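Local coordinates for Lin1909 protein (Listeria innocua, PDB 3FIJ), which binds manganese and is probably a gamma-glutamyl-gamma-aminobutyrate hydrolase of the class I glutamine amidotransferase-like kind, at residues Q119-I133 and H178-K190. Sequence-based numbering, arbitrary orientation.
With MN (manganese (II) ion), chain I.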
loop_
_atom_site.group_PDB
_atom_site.type_symbol
_atom_site.label_atom_id
_atom_site.label_comp_id
_atom_site.label_asym_id
_atom_site.label_seq_id
_atom_site.Cartn_x
_atom_site.Cartn_y
_atom_site.Cartn_z
ATOM N N GLN A 119 -7.654 -30.113 14.779
ATOM C CA GLN A 119 -6.392 -30.198 15.488
ATOM C C GLN A 119 -6.579 -29.817 16.951
ATOM O O GLN A 119 -5.862 -30.311 17.829
ATOM C CB GLN A 119 -5.348 -29.298 14.828
ATOM C CG GLN A 119 -5.003 -29.756 13.429
ATOM C CD GLN A 119 -3.850 -28.994 12.832
ATOM O OE1 GLN A 119 -3.455 -29.240 11.692
ATOM N NE2 GLN A 119 -3.303 -28.057 13.597
ATOM N N LEU A 120 -7.537 -28.937 17.222
ATOM C CA LEU A 120 -7.784 -28.541 18.600
ATOM C C LEU A 120 -8.407 -29.723 19.358
ATOM O O LEU A 120 -8.096 -29.966 20.522
ATOM C CB LEU A 120 -8.702 -27.323 18.662
ATOM C CG LEU A 120 -8.974 -26.884 20.099
ATOM C CD1 LEU A 120 -8.897 -25.395 20.185
ATOM C CD2 LEU A 120 -10.327 -27.411 20.573
ATOM N N VAL A 121 -9.283 -30.464 18.694
ATOM C CA VAL A 121 -9.897 -31.619 19.328
ATOM C C VAL A 121 -8.787 -32.627 19.675
ATOM O O VAL A 121 -8.672 -33.073 20.815
ATOM C CB VAL A 121 -10.939 -32.249 18.382
ATOM C CG1 VAL A 121 -11.372 -33.626 18.880
ATOM C CG2 VAL A 121 -12.127 -31.330 18.273
ATOM N N ASN A 122 -7.956 -32.960 18.695
ATOM C CA ASN A 122 -6.869 -33.905 18.902
ATOM C C ASN A 122 -6.025 -33.523 20.136
ATOM O O ASN A 122 -5.741 -34.363 20.993
ATOM C CB ASN A 122 -6.004 -33.967 17.638
ATOM C CG ASN A 122 -5.026 -35.132 17.656
ATOM O OD1 ASN A 122 -3.812 -34.940 17.786
ATOM N ND2 ASN A 122 -5.553 -36.350 17.529
ATOM N N VAL A 123 -5.640 -32.252 20.225
ATOM C CA VAL A 123 -4.853 -31.759 21.347
ATOM C C VAL A 123 -5.633 -31.860 22.658
ATOM O O VAL A 123 -5.123 -32.365 23.654
ATOM C CB VAL A 123 -4.438 -30.275 21.129
ATOM C CG1 VAL A 123 -3.741 -29.728 22.387
ATOM C CG2 VAL A 123 -3.516 -30.164 19.912
ATOM N N ALA A 124 -6.869 -31.374 22.652
ATOM C CA ALA A 124 -7.710 -31.402 23.846
ATOM C C ALA A 124 -7.744 -32.765 24.513
ATOM O O ALA A 124 -7.754 -32.854 25.739
ATOM C CB ALA A 124 -9.127 -30.975 23.500
ATOM N N LEU A 125 -7.754 -33.823 23.706
ATOM C CA LEU A 125 -7.820 -35.184 24.226
ATOM C C LEU A 125 -6.481 -35.931 24.346
ATOM O O LEU A 125 -6.460 -37.146 24.523
ATOM C CB LEU A 125 -8.815 -36.009 23.392
ATOM C CG LEU A 125 -10.315 -35.767 23.631
ATOM C CD1 LEU A 125 -10.677 -36.188 25.038
ATOM C CD2 LEU A 125 -10.669 -34.299 23.428
ATOM N N GLY A 126 -5.368 -35.212 24.235
ATOM C CA GLY A 126 -4.073 -35.849 24.399
ATOM C C GLY A 126 -3.203 -36.140 23.191
ATOM O O GLY A 126 -2.219 -36.861 23.324
ATOM N N GLY A 127 -3.543 -35.599 22.022
ATOM C CA GLY A 127 -2.732 -35.853 20.837
ATOM C C GLY A 127 -1.684 -34.774 20.660
ATOM O O GLY A 127 -1.561 -33.897 21.508
ATOM N N THR A 128 -0.912 -34.839 19.580
ATOM C CA THR A 128 0.111 -33.826 19.323
ATOM C C THR A 128 0.044 -33.390 17.868
ATOM O O THR A 128 -0.686 -33.982 17.071
ATOM C CB THR A 128 1.547 -34.345 19.627
ATOM O OG1 THR A 128 1.869 -35.430 18.750
ATOM C CG2 THR A 128 1.647 -34.823 21.072
ATOM N N LEU A 129 0.813 -32.360 17.521
ATOM C CA LEU A 129 0.821 -31.841 16.158
ATOM C C LEU A 129 2.229 -31.551 15.655
ATOM O O LEU A 129 3.149 -31.370 16.448
ATOM C CB LEU A 129 0.040 -30.527 16.109
ATOM C CG LEU A 129 -1.326 -30.425 16.786
ATOM C CD1 LEU A 129 -1.788 -28.963 16.783
ATOM C CD2 LEU A 129 -2.317 -31.324 16.072
ATOM N N TYR A 130 2.397 -31.517 14.336
ATOM C CA TYR A 130 3.676 -31.130 13.758
ATOM C C TYR A 130 3.499 -29.613 13.704
ATOM O O TYR A 130 2.472 -29.136 13.219
ATOM C CB TYR A 130 3.848 -31.643 12.324
ATOM C CG TYR A 130 4.213 -33.102 12.202
ATOM C CD1 TYR A 130 3.231 -34.068 12.004
ATOM C CD2 TYR A 130 5.552 -33.522 12.277
ATOM C CE1 TYR A 130 3.561 -35.411 11.882
ATOM C CE2 TYR A 130 5.896 -34.867 12.160
ATOM C CZ TYR A 130 4.892 -35.803 11.963
ATOM O OH TYR A 130 5.210 -37.130 11.842
ATOM N N GLN A 131 4.473 -28.859 14.197
ATOM C CA GLN A 131 4.378 -27.404 14.197
ATOM C C GLN A 131 4.464 -26.751 12.814
ATOM O O GLN A 131 3.964 -25.640 12.625
ATOM C CB GLN A 131 5.441 -26.819 15.127
ATOM C CG GLN A 131 5.114 -27.023 16.589
ATOM C CD GLN A 131 6.058 -26.291 17.517
ATOM O OE1 GLN A 131 6.515 -25.180 17.217
ATOM N NE2 GLN A 131 6.340 -26.899 18.666
ATOM N N ASP A 132 5.090 -27.437 11.854
ATOM C CA ASP A 132 5.214 -26.918 10.489
ATOM C C ASP A 132 5.427 -28.057 9.496
ATOM O O ASP A 132 5.948 -29.120 9.859
ATOM C CB ASP A 132 6.378 -25.921 10.384
ATOM C CG ASP A 132 6.513 -25.315 8.989
ATOM O OD1 ASP A 132 5.529 -24.729 8.487
ATOM O OD2 ASP A 132 7.606 -25.412 8.391
ATOM N N ILE A 133 5.023 -27.824 8.246
ATOM C CA ILE A 133 5.146 -28.810 7.177
ATOM C C ILE A 133 6.610 -29.204 7.017
ATOM O O ILE A 133 6.920 -30.348 6.690
ATOM C CB ILE A 133 4.605 -28.250 5.818
ATOM C CG1 ILE A 133 3.156 -27.770 5.989
ATOM C CG2 ILE A 133 4.630 -29.332 4.737
ATOM C CD1 ILE A 133 2.515 -27.170 4.704
ATOM N N HIS A 178 -3.528 -25.089 5.440
ATOM C CA HIS A 178 -2.864 -25.295 6.714
ATOM C C HIS A 178 -1.384 -25.624 6.573
ATOM O O HIS A 178 -0.929 -26.069 5.514
ATOM C CB HIS A 178 -3.587 -26.398 7.499
ATOM C CG HIS A 178 -3.626 -27.727 6.799
ATOM N ND1 HIS A 178 -2.684 -28.710 7.015
ATOM C CD2 HIS A 178 -4.484 -28.221 5.877
ATOM C CE1 HIS A 178 -2.963 -29.757 6.254
ATOM N NE2 HIS A 178 -4.049 -29.488 5.554
ATOM N N HIS A 179 -0.629 -25.360 7.637
ATOM C CA HIS A 179 0.792 -25.653 7.631
ATOM C C HIS A 179 1.146 -26.542 8.824
ATOM O O HIS A 179 2.316 -26.867 9.039
ATOM C CB HIS A 179 1.635 -24.364 7.626
ATOM C CG HIS A 179 1.866 -23.777 8.983
ATOM N ND1 HIS A 179 0.874 -23.161 9.711
ATOM C CD2 HIS A 179 2.981 -23.735 9.754
ATOM C CE1 HIS A 179 1.362 -22.766 10.873
ATOM N NE2 HIS A 179 2.637 -23.104 10.924
ATOM N N GLN A 180 0.133 -26.947 9.591
ATOM C CA GLN A 180 0.360 -27.836 10.732
ATOM C C GLN A 180 -0.432 -29.123 10.511
ATOM O O GLN A 180 -1.403 -29.134 9.748
ATOM C CB GLN A 180 -0.079 -27.183 12.046
ATOM C CG GLN A 180 0.648 -25.894 12.399
ATOM C CD GLN A 180 0.668 -25.640 13.896
ATOM O OE1 GLN A 180 -0.331 -25.850 14.582
ATOM N NE2 GLN A 180 1.802 -25.178 14.408
ATOM N N PHE A 181 -0.010 -30.206 11.160
ATOM C CA PHE A 181 -0.693 -31.496 11.021
ATOM C C PHE A 181 -0.768 -32.274 12.325
ATOM O O PHE A 181 0.010 -32.047 13.252
ATOM C CB PHE A 181 0.031 -32.417 10.038
ATOM C CG PHE A 181 0.379 -31.788 8.735
ATOM C CD1 PHE A 181 1.465 -30.931 8.633
ATOM C CD2 PHE A 181 -0.363 -32.076 7.597
ATOM C CE1 PHE A 181 1.817 -30.370 7.413
ATOM C CE2 PHE A 181 -0.026 -31.523 6.366
ATOM C CZ PHE A 181 1.067 -30.665 6.270
ATOM N N ILE A 182 -1.699 -33.218 12.383
ATOM C CA ILE A 182 -1.798 -34.074 13.547
ATOM C C ILE A 182 -0.551 -34.962 13.489
ATOM O O ILE A 182 -0.238 -35.545 12.443
ATOM C CB ILE A 182 -3.045 -34.991 13.488
ATOM C CG1 ILE A 182 -4.316 -34.169 13.719
ATOM C CG2 ILE A 182 -2.906 -36.127 14.519
ATOM C CD1 ILE A 182 -5.578 -35.010 13.946
ATOM N N LYS A 183 0.174 -35.044 14.596
ATOM C CA LYS A 183 1.367 -35.886 14.654
ATOM C C LYS A 183 0.887 -37.151 15.336
ATOM O O LYS A 183 0.614 -38.158 14.685
ATOM C CB LYS A 183 2.473 -35.205 15.477
ATOM C CG LYS A 183 3.836 -35.911 15.415
ATOM C CD LYS A 183 4.991 -34.996 15.856
ATOM C CE LYS A 183 4.916 -34.656 17.347
ATOM N NZ LYS A 183 5.767 -33.486 17.738
ATOM N N LYS A 184 0.766 -37.086 16.655
ATOM C CA LYS A 184 0.278 -38.218 17.420
ATOM C C LYS A 184 -1.233 -38.039 17.609
ATOM O O LYS A 184 -1.690 -37.055 18.188
ATOM C CB LYS A 184 0.988 -38.284 18.778
ATOM C CG LYS A 184 0.610 -39.490 19.627
ATOM C CD LYS A 184 0.884 -40.796 18.879
ATOM C CE LYS A 184 0.535 -42.021 19.721
ATOM N NZ LYS A 184 0.725 -43.283 18.948
ATOM N N LEU A 185 -2.003 -38.989 17.100
ATOM C CA LEU A 185 -3.455 -38.947 17.201
ATOM C C LEU A 185 -3.940 -39.311 18.603
ATOM O O LEU A 185 -3.584 -40.358 19.137
ATOM C CB LEU A 185 -4.067 -39.915 16.189
ATOM C CG LEU A 185 -5.595 -39.973 16.143
ATOM C CD1 LEU A 185 -6.126 -38.712 15.458
ATOM C CD2 LEU A 185 -6.039 -41.223 15.395
ATOM N N ALA A 186 -4.757 -38.449 19.197
ATOM C CA ALA A 186 -5.293 -38.709 20.531
ATOM C C ALA A 186 -6.069 -40.032 20.532
ATOM O O ALA A 186 -6.658 -40.420 19.522
ATOM C CB ALA A 186 -6.206 -37.562 20.964
ATOM N N PRO A 187 -6.076 -40.745 21.672
ATOM C CA PRO A 187 -6.793 -42.024 21.768
ATOM C C PRO A 187 -8.309 -41.855 21.742
ATOM O O PRO A 187 -8.836 -40.850 22.225
ATOM C CB PRO A 187 -6.291 -42.598 23.090
ATOM C CG PRO A 187 -6.094 -41.370 23.918
ATOM C CD PRO A 187 -5.411 -40.420 22.948
ATOM N N SER A 188 -8.990 -42.852 21.182
ATOM C CA SER A 188 -10.448 -42.884 21.040
ATOM C C SER A 188 -10.881 -42.216 19.732
ATOM O O SER A 188 -12.007 -41.727 19.604
ATOM C CB SER A 188 -11.136 -42.204 22.228
ATOM O OG SER A 188 -10.812 -42.864 23.437
ATOM N N PHE A 189 -9.967 -42.194 18.768
ATOM C CA PHE A 189 -10.233 -41.620 17.462
ATOM C C PHE A 189 -9.594 -42.498 16.401
ATOM O O PHE A 189 -8.663 -43.244 16.675
ATOM C CB PHE A 189 -9.650 -40.212 17.346
ATOM C CG PHE A 189 -10.332 -39.195 18.208
ATOM C CD1 PHE A 189 -9.937 -39.001 19.525
ATOM C CD2 PHE A 189 -11.385 -38.437 17.704
ATOM C CE1 PHE A 189 -10.578 -38.067 20.331
ATOM C CE2 PHE A 189 -12.034 -37.502 18.500
ATOM C CZ PHE A 189 -11.630 -37.315 19.819
ATOM N N LYS A 190 -10.103 -42.408 15.185
ATOM C CA LYS A 190 -9.550 -43.168 14.082
ATOM C C LYS A 190 -9.456 -42.217 12.899
ATOM O O LYS A 190 -10.339 -41.378 12.687
ATOM C CB LYS A 190 -10.440 -44.375 13.752
ATOM C CG LYS A 190 -11.899 -44.029 13.495
ATOM C CD LYS A 190 -12.755 -45.278 13.308
ATOM C CE LYS A 190 -14.209 -44.902 12.999
ATOM N NZ LYS A 190 -15.057 -46.071 12.614
HETATM MN MN MN I . -4.391 -30.565 3.507
HETATM O O HOH W 1 -6.560 -29.945 3.708
#
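L129-Y130 and I182-F181 pair as a two-stranded antiparallel ribbon, and a classic beta bulge sets K183 and K184 together opposite T128. Y130 N donates to F181 O at 2.7 Å, while the return bond from F181 N to Y130 O is weak. At the bulge, T128 N donates to K184 O and K183 N to T128 O. With chi1 at 63°, T128 sets OG1 between its own backbone N and carbonyl carbon, where it accepts K184 N at 2.9 Å; the hydroxyl thus ties down the extra residue of the bulge.

Beside it, K183 lies across one face of the Y130 ring: CG sits 3.7 Å from the centroid, a CH-pi contact, and a bend at chi3 (68°) carries the chain on to NZ, which is salt-bridged to E80. On the same side of the ribbon, I133 CG1 presses on the edge of the F181 ring, 3.3 Å from CE1. The Q180 amide turns the other way and gives NE2 to Q131 O at 2.8 Å, tilted from the carbonyl plane.

H178 ND1 donates a hydrogen bond to Q180 O, which helps to fix the imidazole, and NE2 binds manganese at 2.3 Å; H143, H154, S176 and E201 complete the protein ligands.

Toward the other end, a Schellman motif with G126 at C-prime closes helix 116-124, and A186 CB packs on L125 CB. L125 CG meets the edge of the ring of F189, the first residue of strand 189-195, and V121 CG1 packs near its CZ. I182, L185 and F189 also touch V203 of strand 200-205, which joins this segment to the central sheet, while on a separate face of helix 116-124 L120 and A124 pack against helix 91-106.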